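Local structure of uncharacterized protein (Staphylococcus aureus subsp. aureus, 4H0A) at residues N78-V83 with L206-E211; K165-R170 with N214-L219; R61-R66 with N71-D76. The protein is of unknown function but belongs to the CAP family of cysteine-rich secretory proteins, carrying a CAP-associated N-terminal region beside its CAP domain. All coordinates share one frame; numbering follows the deposited sequence. Where two conformers were deposited one is given.

Contact 1: residues N78-V83 with L206-E211. With EDO (1,2-ethanediol), chain E.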
loop_
_atom_site.group_PDB
_atom_site.type_symbol
_atom_site.label_atom_id
_atom_site.label_comp_id
_atom_site.label_asym_id
_atom_site.label_seq_id
_atom_site.Cartn_x
_atom_site.Cartn_y
_atom_site.Cartn_z
ATOM N N ASN A 78 0.091 13.671 -12.416
ATOM C CA ASN A 78 0.298 14.319 -11.121
ATOM C C ASN A 78 -0.489 13.719 -9.955
ATOM O O ASN A 78 -0.371 14.234 -8.838
ATOM C CB ASN A 78 -0.062 15.796 -11.227
ATOM C CG ASN A 78 0.662 16.492 -12.355
ATOM O OD1 ASN A 78 1.887 16.368 -12.499
ATOM N ND2 ASN A 78 -0.068 17.215 -13.196
ATOM N N SER A 79 -1.241 12.636 -10.163
ATOM C CA SER A 79 -2.008 12.074 -9.061
ATOM C C SER A 79 -2.232 10.589 -9.226
ATOM O O SER A 79 -2.201 10.067 -10.342
ATOM C CB SER A 79 -3.355 12.778 -8.956
ATOM O OG SER A 79 -4.105 12.617 -10.150
ATOM N N TYR A 80 -2.458 9.913 -8.094
ATOM C CA TYR A 80 -2.716 8.485 -8.067
ATOM C C TYR A 80 -3.659 8.185 -6.925
ATOM O O TYR A 80 -3.335 8.511 -5.781
ATOM C CB TYR A 80 -1.392 7.723 -7.918
ATOM C CG TYR A 80 -1.586 6.224 -7.950
ATOM C CD1 TYR A 80 -1.706 5.543 -9.159
ATOM C CD2 TYR A 80 -1.746 5.497 -6.773
ATOM C CE1 TYR A 80 -1.958 4.175 -9.197
ATOM C CE2 TYR A 80 -1.980 4.122 -6.799
ATOM C CZ TYR A 80 -2.089 3.466 -8.014
ATOM O OH TYR A 80 -2.289 2.106 -8.030
ATOM N N TYR A 81 -4.824 7.582 -7.218
ATOM C CA TYR A 81 -5.816 7.244 -6.202
ATOM C C TYR A 81 -6.281 5.800 -6.305
ATOM O O TYR A 81 -6.627 5.365 -7.408
ATOM C CB TYR A 81 -7.063 8.132 -6.354
ATOM C CG TYR A 81 -6.795 9.613 -6.450
ATOM C CD1 TYR A 81 -6.565 10.376 -5.308
ATOM C CD2 TYR A 81 -6.845 10.272 -7.673
ATOM C CE1 TYR A 81 -6.376 11.753 -5.386
ATOM C CE2 TYR A 81 -6.669 11.650 -7.759
ATOM C CZ TYR A 81 -6.431 12.388 -6.612
ATOM O OH TYR A 81 -6.272 13.756 -6.667
ATOM N N ILE A 82 -6.322 5.078 -5.178
ATOM C CA ILE A 82 -6.958 3.765 -5.074
ATOM C C ILE A 82 -8.152 4.024 -4.181
ATOM O O ILE A 82 -7.977 4.293 -2.987
ATOM C CB ILE A 82 -6.086 2.589 -4.562
ATOM C CG1 ILE A 82 -4.832 2.402 -5.435
ATOM C CG2 ILE A 82 -6.955 1.285 -4.535
ATOM C CD1 ILE A 82 -3.773 1.457 -4.806
ATOM N N VAL A 83 -9.355 3.998 -4.764
ATOM C CA VAL A 83 -10.600 4.297 -4.059
ATOM C C VAL A 83 -11.354 2.999 -3.814
ATOM O O VAL A 83 -11.728 2.351 -4.783
ATOM C CB VAL A 83 -11.440 5.293 -4.904
ATOM C CG1 VAL A 83 -12.752 5.635 -4.206
ATOM C CG2 VAL A 83 -10.632 6.558 -5.226
ATOM N N LEU A 206 -1.168 -7.290 -8.024
ATOM C CA LEU A 206 0.142 -7.238 -8.676
ATOM C C LEU A 206 0.275 -5.928 -9.471
ATOM O O LEU A 206 1.325 -5.290 -9.413
ATOM C CB LEU A 206 0.352 -8.457 -9.606
ATOM C CG LEU A 206 1.632 -8.453 -10.456
ATOM C CD1 LEU A 206 2.887 -8.342 -9.566
ATOM C CD2 LEU A 206 1.703 -9.693 -11.327
ATOM N N ILE A 207 -0.791 -5.517 -10.199
ATOM C CA ILE A 207 -0.760 -4.259 -10.960
ATOM C C ILE A 207 -0.625 -3.084 -9.984
ATOM O O ILE A 207 0.137 -2.164 -10.258
ATOM C CB ILE A 207 -1.997 -4.101 -11.896
ATOM C CG1 ILE A 207 -1.935 -5.153 -13.024
ATOM C CG2 ILE A 207 -2.041 -2.677 -12.512
ATOM C CD1 ILE A 207 -3.287 -5.505 -13.603
ATOM N N SER A 208 -1.356 -3.104 -8.864
ATOM C CA SER A 208 -1.226 -2.039 -7.849
ATOM C C SER A 208 0.182 -2.016 -7.243
ATOM O O SER A 208 0.709 -0.935 -6.985
ATOM C CB SER A 208 -2.240 -2.237 -6.733
ATOM O OG SER A 208 -3.545 -2.035 -7.240
ATOM N N LEU A 209 0.795 -3.208 -7.032
ATOM C CA LEU A 209 2.165 -3.310 -6.518
ATOM C C LEU A 209 3.120 -2.575 -7.472
ATOM O O LEU A 209 3.938 -1.791 -7.020
ATOM C CB LEU A 209 2.586 -4.786 -6.347
ATOM C CG LEU A 209 4.052 -5.040 -5.922
ATOM C CD1 LEU A 209 4.290 -4.560 -4.504
ATOM C CD2 LEU A 209 4.399 -6.511 -6.050
ATOM N N TYR A 210 2.991 -2.804 -8.787
ATOM C CA TYR A 210 3.822 -2.114 -9.783
ATOM C C TYR A 210 3.591 -0.616 -9.753
ATOM O O TYR A 210 4.545 0.167 -9.776
ATOM C CB TYR A 210 3.502 -2.608 -11.217
ATOM C CG TYR A 210 3.817 -4.056 -11.537
ATOM C CD1 TYR A 210 4.990 -4.659 -11.080
ATOM C CD2 TYR A 210 3.022 -4.778 -12.425
ATOM C CE1 TYR A 210 5.327 -5.962 -11.445
ATOM C CE2 TYR A 210 3.369 -6.069 -12.826
ATOM C CZ TYR A 210 4.526 -6.657 -12.336
ATOM O OH TYR A 210 4.855 -7.954 -12.669
ATOM N N GLU A 211 2.315 -0.209 -9.750
ATOM C CA GLU A 211 1.952 1.213 -9.789
ATOM C C GLU A 211 2.411 1.961 -8.547
ATOM O O GLU A 211 2.977 3.035 -8.684
ATOM C CB GLU A 211 0.437 1.383 -9.935
ATOM C CG GLU A 211 -0.065 1.014 -11.320
ATOM C CD GLU A 211 -1.572 1.004 -11.464
ATOM O OE1 GLU A 211 -2.288 1.040 -10.437
ATOM O OE2 GLU A 211 -2.040 0.977 -12.625
HETATM C C1 EDO E . -7.737 11.837 -13.094
HETATM O O1 EDO E . -7.767 10.519 -13.591
HETATM C C2 EDO E . -7.394 11.804 -11.599
HETATM O O2 EDO E . -7.211 13.140 -11.163
#
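Tyr80, on the strand of residues 78-83, reaches Glu211, on the helix of residues 206-211, with the end of its side chain, and the two meet almost squarely. The phenol OH donates a short hydrogen bond of 2.6 Å to Glu211 OE1. Seen from the ring, the acceptor sits at the edge, near the ring plane; seen from the carboxylate, the phenol arrives on the anti side of OE1 and 22° out of plane. Ring and carboxylate planes stand 80° apart. With CG of Tyr80 opposite its backbone nitrogen (chi1 -177°), the ring projects from the sheet and carries its OH to the helix. Glu211, extended beyond CG, crosses the end of that ring, and its CB packs 3.4 Å from Tyr80 OH. Beside this pair the contact thins: Ile82, two residues on and on the same face of the strand, brings CD1 to 4.3 Å from Ser208 OG. That hydroxyl is engaged elsewhere, with Arg61 and the carbonyl of Asn204. The strand and helix run roughly antiparallel, their axes 11.3 Å apart, a gap spanned by side chains. Here a strand of the sheet in the CAP-associated N-terminal region packs against helix 201-219. On the other face of the strand, Tyr81 packs against Trp44 and Phe56, and a 1,2-ethanediol, probably from the crystallisation liquor, bonds weakly to Ser79 OG. Chemically, the carboxylate is the centre of the contact: OE1 takes the phenol together with a salt bridge from Arg61, while OE2 takes another from Lys75. Two cations and a neutral donor around one acid would be expected to stabilise its negative charge, and their combined grip fixes the carboxylate's rotation at the face between sheet and helix.

Contact 2: residues K165-R170 with N214-L219. With EDO (1,2-ethanediol), chain C.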
loop_
_atom_site.group_PDB
_atom_site.type_symbol
_atom_site.label_atom_id
_atom_site.label_comp_id
_atom_site.label_asym_id
_atom_site.label_seq_id
_atom_site.Cartn_x
_atom_site.Cartn_y
_atom_site.Cartn_z
ATOM N N LYS A 165 9.518 12.588 5.518
ATOM C CA LYS A 165 8.512 13.378 4.813
ATOM C C LYS A 165 7.303 12.517 4.483
ATOM O O LYS A 165 7.461 11.316 4.286
ATOM C CB LYS A 165 9.102 13.965 3.523
ATOM C CG LYS A 165 10.198 14.986 3.773
ATOM C CD LYS A 165 10.679 15.622 2.475
ATOM C CE LYS A 165 11.676 16.732 2.723
ATOM N NZ LYS A 165 11.935 17.525 1.492
ATOM N N VAL A 166 6.108 13.137 4.376
ATOM C CA VAL A 166 4.871 12.433 4.042
ATOM C C VAL A 166 4.934 11.954 2.576
ATOM O O VAL A 166 5.158 12.759 1.666
ATOM C CB VAL A 166 3.615 13.306 4.294
ATOM C CG1 VAL A 166 2.345 12.612 3.769
ATOM C CG2 VAL A 166 3.477 13.636 5.775
ATOM N N LEU A 167 4.745 10.640 2.371
ATOM C CA LEU A 167 4.788 10.011 1.051
ATOM C C LEU A 167 3.410 9.850 0.453
ATOM O O LEU A 167 3.226 9.983 -0.759
ATOM C CB LEU A 167 5.423 8.619 1.166
ATOM C CG LEU A 167 6.859 8.573 1.690
ATOM C CD1 LEU A 167 7.222 7.162 2.100
ATOM C CD2 LEU A 167 7.838 9.121 0.654
ATOM N N SER A 168 2.450 9.480 1.294
ATOM C CA SER A 168 1.095 9.192 0.851
ATOM C C SER A 168 0.157 9.220 2.046
ATOM O O SER A 168 0.619 9.193 3.189
ATOM C CB SER A 168 1.068 7.816 0.182
ATOM O OG SER A 168 1.612 6.810 1.022
ATOM N N VAL A 169 -1.145 9.325 1.795
ATOM C CA VAL A 169 -2.150 9.318 2.863
ATOM C C VAL A 169 -3.294 8.423 2.445
ATOM O O VAL A 169 -3.707 8.463 1.283
ATOM C CB VAL A 169 -2.678 10.736 3.207
ATOM C CG1 VAL A 169 -3.716 10.678 4.336
ATOM C CG2 VAL A 169 -1.533 11.683 3.564
ATOM N N ARG A 170 -3.823 7.631 3.382
ATOM C CA ARG A 170 -5.015 6.840 3.130
ATOM C C ARG A 170 -6.069 7.279 4.108
ATOM O O ARG A 170 -5.867 7.116 5.312
ATOM C CB ARG A 170 -4.785 5.321 3.229
ATOM C CG ARG A 170 -6.112 4.522 3.171
ATOM C CD ARG A 170 -5.914 3.102 2.703
ATOM N NE ARG A 170 -5.109 2.331 3.647
ATOM C CZ ARG A 170 -4.583 1.137 3.389
ATOM N NH1 ARG A 170 -4.795 0.547 2.216
ATOM N NH2 ARG A 170 -3.853 0.517 4.304
ATOM N N ASN A 214 6.154 2.469 -8.537
ATOM C CA ASN A 214 6.556 3.553 -9.429
ATOM C C ASN A 214 6.132 4.926 -8.875
ATOM O O ASN A 214 6.865 5.882 -9.087
ATOM C CB ASN A 214 6.048 3.320 -10.864
ATOM C CG ASN A 214 6.921 2.337 -11.627
ATOM O OD1 ASN A 214 8.105 2.141 -11.306
ATOM N ND2 ASN A 214 6.380 1.694 -12.661
ATOM N N GLU A 215 5.022 5.028 -8.126
ATOM C CA GLU A 215 4.661 6.306 -7.484
ATOM C C GLU A 215 5.704 6.691 -6.441
ATOM O O GLU A 215 6.089 7.857 -6.374
ATOM C CB GLU A 215 3.274 6.232 -6.811
ATOM C CG GLU A 215 2.111 6.168 -7.786
ATOM C CD GLU A 215 2.028 7.324 -8.764
ATOM O OE1 GLU A 215 2.235 8.486 -8.345
ATOM O OE2 GLU A 215 1.779 7.059 -9.962
HETATM N N MSE A 216 6.206 5.708 -5.668
HETATM C CA MSE A 216 7.242 5.956 -4.655
HETATM C C MSE A 216 8.534 6.386 -5.332
HETATM O O MSE A 216 9.184 7.330 -4.874
HETATM C CB MSE A 216 7.471 4.706 -3.786
HETATM C CG MSE A 216 6.263 4.316 -2.933
HETATM SE SE MSE A 216 5.781 5.662 -1.626
HETATM C CE MSE A 216 4.259 6.586 -2.657
ATOM N N ARG A 217 8.886 5.732 -6.452
ATOM C CA ARG A 217 10.073 6.117 -7.224
ATOM C C ARG A 217 9.926 7.544 -7.787
ATOM O O ARG A 217 10.887 8.317 -7.727
ATOM C CB ARG A 217 10.313 5.112 -8.369
ATOM C CG ARG A 217 10.838 3.762 -7.882
ATOM C CD ARG A 217 11.063 2.819 -9.040
ATOM N NE ARG A 217 12.152 3.277 -9.911
ATOM C CZ ARG A 217 13.453 3.071 -9.699
ATOM N NH1 ARG A 217 13.865 2.407 -8.622
ATOM N NH2 ARG A 217 14.353 3.534 -10.559
ATOM N N LYS A 218 8.731 7.898 -8.323
ATOM C CA LYS A 218 8.498 9.244 -8.877
ATOM C C LYS A 218 8.641 10.332 -7.804
ATOM O O LYS A 218 9.185 11.387 -8.114
ATOM C CB LYS A 218 7.122 9.363 -9.568
ATOM C CG LYS A 218 7.103 8.769 -10.977
ATOM C CD LYS A 218 5.773 8.989 -11.701
ATOM C CE LYS A 218 4.618 8.221 -11.096
ATOM N NZ LYS A 218 3.411 8.275 -11.968
ATOM N N LEU A 219 8.224 10.080 -6.540
ATOM C CA LEU A 219 8.395 11.088 -5.479
ATOM C C LEU A 219 9.867 11.412 -5.215
ATOM O O LEU A 219 10.163 12.539 -4.807
ATOM C CB LEU A 219 7.758 10.643 -4.152
ATOM C CG LEU A 219 6.243 10.580 -4.111
ATOM C CD1 LEU A 219 5.778 9.982 -2.799
ATOM C CD2 LEU A 219 5.626 11.957 -4.307
HETATM C C1 EDO C . -5.875 0.150 -1.061
HETATM O O1 EDO C . -6.103 1.342 -0.331
HETATM C C2 EDO C . -7.168 -0.685 -0.866
HETATM O O2 EDO C . -7.053 -1.936 -1.503
#
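Leu167 is met by two side chains from one side of the helix of residues 214-219: selenomethionine Met216 and, one turn later, Leu219. The closest approach is made by Leu219 CD1, 3.3 Å from the carbonyl oxygen of Leu167. That oxygen accepts a hydrogen bond from Thr96 OG1, so the methyl lies against a carbonyl already served. The other approaches are ordinary apolar ones: Leu167 CB to Met216 SE at 4.1 Å, and Leu167 CD2 to Leu219 CD1 at the same distance, the two leucines crossing at a slant. Bends at chi2 (-63°) and chi3 fold the Met216 chain back, bringing its CE towards Ser168 CB, 4.4 Å away. Tyr94, Thr96 and Ile286 also touch Met216, which is therefore buried where sheet, helix 201-219 and helix 282-290 converge. A classic beta bulge shapes the strand at this point, Leu167 and Ser168 both facing Tyr158 of the neighbouring strand. Leu219, though closely packed, sits at the partly exposed margin. The loose side lies farther round the helix, where exposed Lys218 does not touch the strand and instead forms a salt bridge with Glu215, its NZ 2.9 Å from OE2 and above the carboxylate plane. Beyond the bulge Arg170 turns to polar partners, Asp281 and Gln156, while its NH1 donates a hydrogen bond of 3.0 Å to O1 of a bound 1,2-ethanediol, which approaches the guanidinium at its edge.

Contact 3: residues R61-R66 with N71-D76. With EDO (1,2-ethanediol), chain E; EDO (1,2-ethanediol), chain C.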
loop_
_atom_site.group_PDB
_atom_site.type_symbol
_atom_site.label_atom_id
_atom_site.label_comp_id
_atom_site.label_asym_id
_atom_site.label_seq_id
_atom_site.Cartn_x
_atom_site.Cartn_y
_atom_site.Cartn_z
ATOM N N ARG A 61 -9.246 1.458 -13.889
ATOM C CA ARG A 61 -9.361 0.057 -13.524
ATOM C C ARG A 61 -10.421 -0.080 -12.433
ATOM O O ARG A 61 -10.411 0.738 -11.513
ATOM C CB ARG A 61 -7.957 -0.329 -12.971
ATOM C CG ARG A 61 -7.596 -1.763 -12.965
ATOM C CD ARG A 61 -6.103 -2.017 -12.917
ATOM N NE ARG A 61 -5.366 -1.287 -11.869
ATOM C CZ ARG A 61 -4.921 -1.783 -10.713
ATOM N NH1 ARG A 61 -5.202 -3.030 -10.361
ATOM N NH2 ARG A 61 -4.194 -1.027 -9.894
ATOM N N VAL A 62 -11.326 -1.074 -12.519
ATOM C CA VAL A 62 -12.330 -1.342 -11.471
ATOM C C VAL A 62 -12.328 -2.830 -11.241
ATOM O O VAL A 62 -12.448 -3.570 -12.213
ATOM C CB VAL A 62 -13.752 -0.845 -11.819
ATOM C CG1 VAL A 62 -14.753 -1.186 -10.703
ATOM C CG2 VAL A 62 -13.748 0.657 -12.119
ATOM N N TYR A 63 -12.192 -3.282 -9.980
ATOM C CA TYR A 63 -12.122 -4.710 -9.687
ATOM C C TYR A 63 -12.601 -5.048 -8.281
ATOM O O TYR A 63 -12.404 -4.267 -7.350
ATOM C CB TYR A 63 -10.671 -5.207 -9.841
ATOM C CG TYR A 63 -9.655 -4.370 -9.094
ATOM C CD1 TYR A 63 -9.134 -3.211 -9.653
ATOM C CD2 TYR A 63 -9.207 -4.742 -7.829
ATOM C CE1 TYR A 63 -8.208 -2.427 -8.966
ATOM C CE2 TYR A 63 -8.266 -3.979 -7.142
ATOM C CZ TYR A 63 -7.771 -2.815 -7.711
ATOM O OH TYR A 63 -6.853 -2.057 -7.014
ATOM N N PRO A 64 -13.153 -6.255 -8.098
ATOM C CA PRO A 64 -13.561 -6.657 -6.751
ATOM C C PRO A 64 -12.385 -7.178 -5.935
ATOM O O PRO A 64 -11.402 -7.671 -6.484
ATOM C CB PRO A 64 -14.548 -7.798 -7.020
ATOM C CG PRO A 64 -14.043 -8.429 -8.282
ATOM C CD PRO A 64 -13.441 -7.319 -9.096
ATOM N N PHE A 65 -12.518 -7.140 -4.617
ATOM C CA PHE A 65 -11.590 -7.845 -3.742
ATOM C C PHE A 65 -12.428 -8.495 -2.614
ATOM O O PHE A 65 -13.659 -8.380 -2.638
ATOM C CB PHE A 65 -10.419 -6.987 -3.284
ATOM C CG PHE A 65 -10.699 -5.816 -2.395
ATOM C CD1 PHE A 65 -10.970 -4.572 -2.936
ATOM C CD2 PHE A 65 -10.464 -5.896 -1.027
ATOM C CE1 PHE A 65 -11.109 -3.458 -2.116
ATOM C CE2 PHE A 65 -10.601 -4.778 -0.212
ATOM C CZ PHE A 65 -10.897 -3.559 -0.765
ATOM N N ARG A 66 -11.801 -9.319 -1.761
ATOM C CA ARG A 66 -12.524 -10.084 -0.722
ATOM C C ARG A 66 -13.416 -9.217 0.181
ATOM O O ARG A 66 -13.172 -8.034 0.361
ATOM C CB ARG A 66 -11.556 -10.896 0.179
ATOM C CG ARG A 66 -10.360 -10.093 0.696
ATOM C CD ARG A 66 -9.851 -10.510 2.060
ATOM N NE ARG A 66 -9.189 -11.816 2.045
ATOM C CZ ARG A 66 -8.291 -12.236 2.938
ATOM N NH1 ARG A 66 -7.912 -11.445 3.940
ATOM N NH2 ARG A 66 -7.754 -13.446 2.829
ATOM N N ASN A 71 -12.526 -1.867 -5.860
ATOM C CA ASN A 71 -11.516 -0.813 -5.959
ATOM C C ASN A 71 -11.613 -0.114 -7.293
ATOM O O ASN A 71 -11.853 -0.763 -8.305
ATOM C CB ASN A 71 -10.107 -1.376 -5.764
ATOM C CG ASN A 71 -9.611 -1.322 -4.336
ATOM O OD1 ASN A 71 -10.275 -0.809 -3.454
ATOM N ND2 ASN A 71 -8.448 -1.859 -4.069
ATOM N N TYR A 72 -11.467 1.220 -7.282
ATOM C CA TYR A 72 -11.461 2.077 -8.467
ATOM C C TYR A 72 -10.128 2.752 -8.497
ATOM O O TYR A 72 -9.762 3.365 -7.491
ATOM C CB TYR A 72 -12.579 3.136 -8.400
ATOM C CG TYR A 72 -13.976 2.584 -8.522
ATOM C CD1 TYR A 72 -14.554 1.862 -7.482
ATOM C CD2 TYR A 72 -14.753 2.847 -9.648
ATOM C CE1 TYR A 72 -15.835 1.327 -7.601
ATOM C CE2 TYR A 72 -16.046 2.341 -9.766
ATOM C CZ TYR A 72 -16.574 1.566 -8.745
ATOM O OH TYR A 72 -17.846 1.076 -8.842
ATOM N N VAL A 73 -9.396 2.672 -9.610
ATOM C CA VAL A 73 -8.104 3.342 -9.662
ATOM C C VAL A 73 -8.230 4.513 -10.608
ATOM O O VAL A 73 -8.690 4.340 -11.738
ATOM C CB VAL A 73 -6.967 2.379 -10.063
ATOM C CG1 VAL A 73 -5.614 3.102 -10.107
ATOM C CG2 VAL A 73 -6.920 1.195 -9.099
ATOM N N PHE A 74 -7.834 5.711 -10.146
ATOM C CA PHE A 74 -7.832 6.921 -10.961
ATOM C C PHE A 74 -6.422 7.450 -10.982
ATOM O O PHE A 74 -5.848 7.666 -9.915
ATOM C CB PHE A 74 -8.773 7.987 -10.386
ATOM C CG PHE A 74 -10.219 7.609 -10.300
ATOM C CD1 PHE A 74 -10.726 6.991 -9.160
ATOM C CD2 PHE A 74 -11.100 7.929 -11.327
ATOM C CE1 PHE A 74 -12.080 6.686 -9.061
ATOM C CE2 PHE A 74 -12.455 7.631 -11.220
ATOM C CZ PHE A 74 -12.938 7.011 -10.090
ATOM N N LYS A 75 -5.849 7.669 -12.159
ATOM C CA LYS A 75 -4.484 8.180 -12.172
ATOM C C LYS A 75 -4.187 9.032 -13.372
ATOM O O LYS A 75 -4.801 8.894 -14.424
ATOM C CB LYS A 75 -3.485 7.026 -12.113
ATOM C CG LYS A 75 -3.638 6.002 -13.206
ATOM C CD LYS A 75 -2.571 4.932 -13.146
ATOM C CE LYS A 75 -2.567 4.114 -14.420
ATOM N NZ LYS A 75 -1.430 3.165 -14.467
ATOM N N ASP A 76 -3.208 9.911 -13.197
ATOM C CA ASP A 76 -2.707 10.765 -14.256
ATOM C C ASP A 76 -1.266 11.138 -13.883
ATOM O O ASP A 76 -0.747 10.636 -12.886
ATOM C CB ASP A 76 -3.637 11.978 -14.485
ATOM C CG ASP A 76 -3.728 13.015 -13.379
ATOM O OD1 ASP A 76 -2.834 13.041 -12.508
ATOM O OD2 ASP A 76 -4.674 13.830 -13.410
HETATM C C1 EDO E . -7.737 11.837 -13.094
HETATM O O1 EDO E . -7.767 10.519 -13.591
HETATM C C2 EDO E . -7.394 11.804 -11.599
HETATM O O2 EDO E . -7.211 13.140 -11.163
HETATM C C1 EDO C . -5.875 0.150 -1.061
HETATM O O1 EDO C . -6.103 1.342 -0.331
HETATM C C2 EDO C . -7.168 -0.685 -0.866
HETATM O O2 EDO C . -7.053 -1.936 -1.503
#
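Tyr63 and Asn71 bond to each other twice through their backbones: Asn71 N gives a nearly straight bond of 2.8 Å to Tyr63 O, and Tyr63 N returns one of 3.0 Å to Asn71 O. Farther along, Val73 N donates to Arg61 O at 2.9 Å. The Asn71 amide is held as well, ND2 donating a hydrogen bond of 2.9 Å to O2 of a 1,2-ethanediol and OD1 accepting from Ser84. These bonds close the beta hairpin of strands 61-65 and 69-76, with strand 61-65 at the edge of the seven-stranded antiparallel sheet. Val62 and Tyr72 form its non-hydrogen-bonded pair, and there Val62 CG1 lies over the phenol face, 3.9 Å from the ring centroid in a CH-pi contact. Asn71, Val73 and Arg61 share the sheet face turned to helix 201-219. Val73 CG2 rests over a face of the Arg61 guanidinium, 3.6 Å from NH2, whose charge is met by Glu211. Tyr63 has two conformers; in the one described here, CG lies between backbone N and carbonyl carbon (chi1 50°), bringing the ring over Asn71, whose CB makes a CH-pi contact 3.7 Å from the centroid, displaced toward the rim. Phe65 CE1 comes 3.1 Å from Asn71 OD1 at an oblique angle.

In the fold
One sheet and one helix tie the three contacts together. Contacts 1 and 2 use successive parts of helix 201-219; their centres lie 11 Å apart, and Tyr80 CB touches Glu215 CD at 3.5 Å. Contact 3 is the neighbouring hairpin, centred about 8 Å from contact 1 and joined to it through the sheet, where Val83 O lies 2.8 Å from Tyr72 N, and through the salt bridge between Arg61 NH2 and Glu211 OE1 (2.9 Å). Contacts 2 and 3 do not touch: their centres are 18 Å apart and their nearest atoms about 5 Å, yet a single 1,2-ethanediol binds both Arg170 and Asn71. It is probably a crystallisation additive, although such molecules often mark pockets.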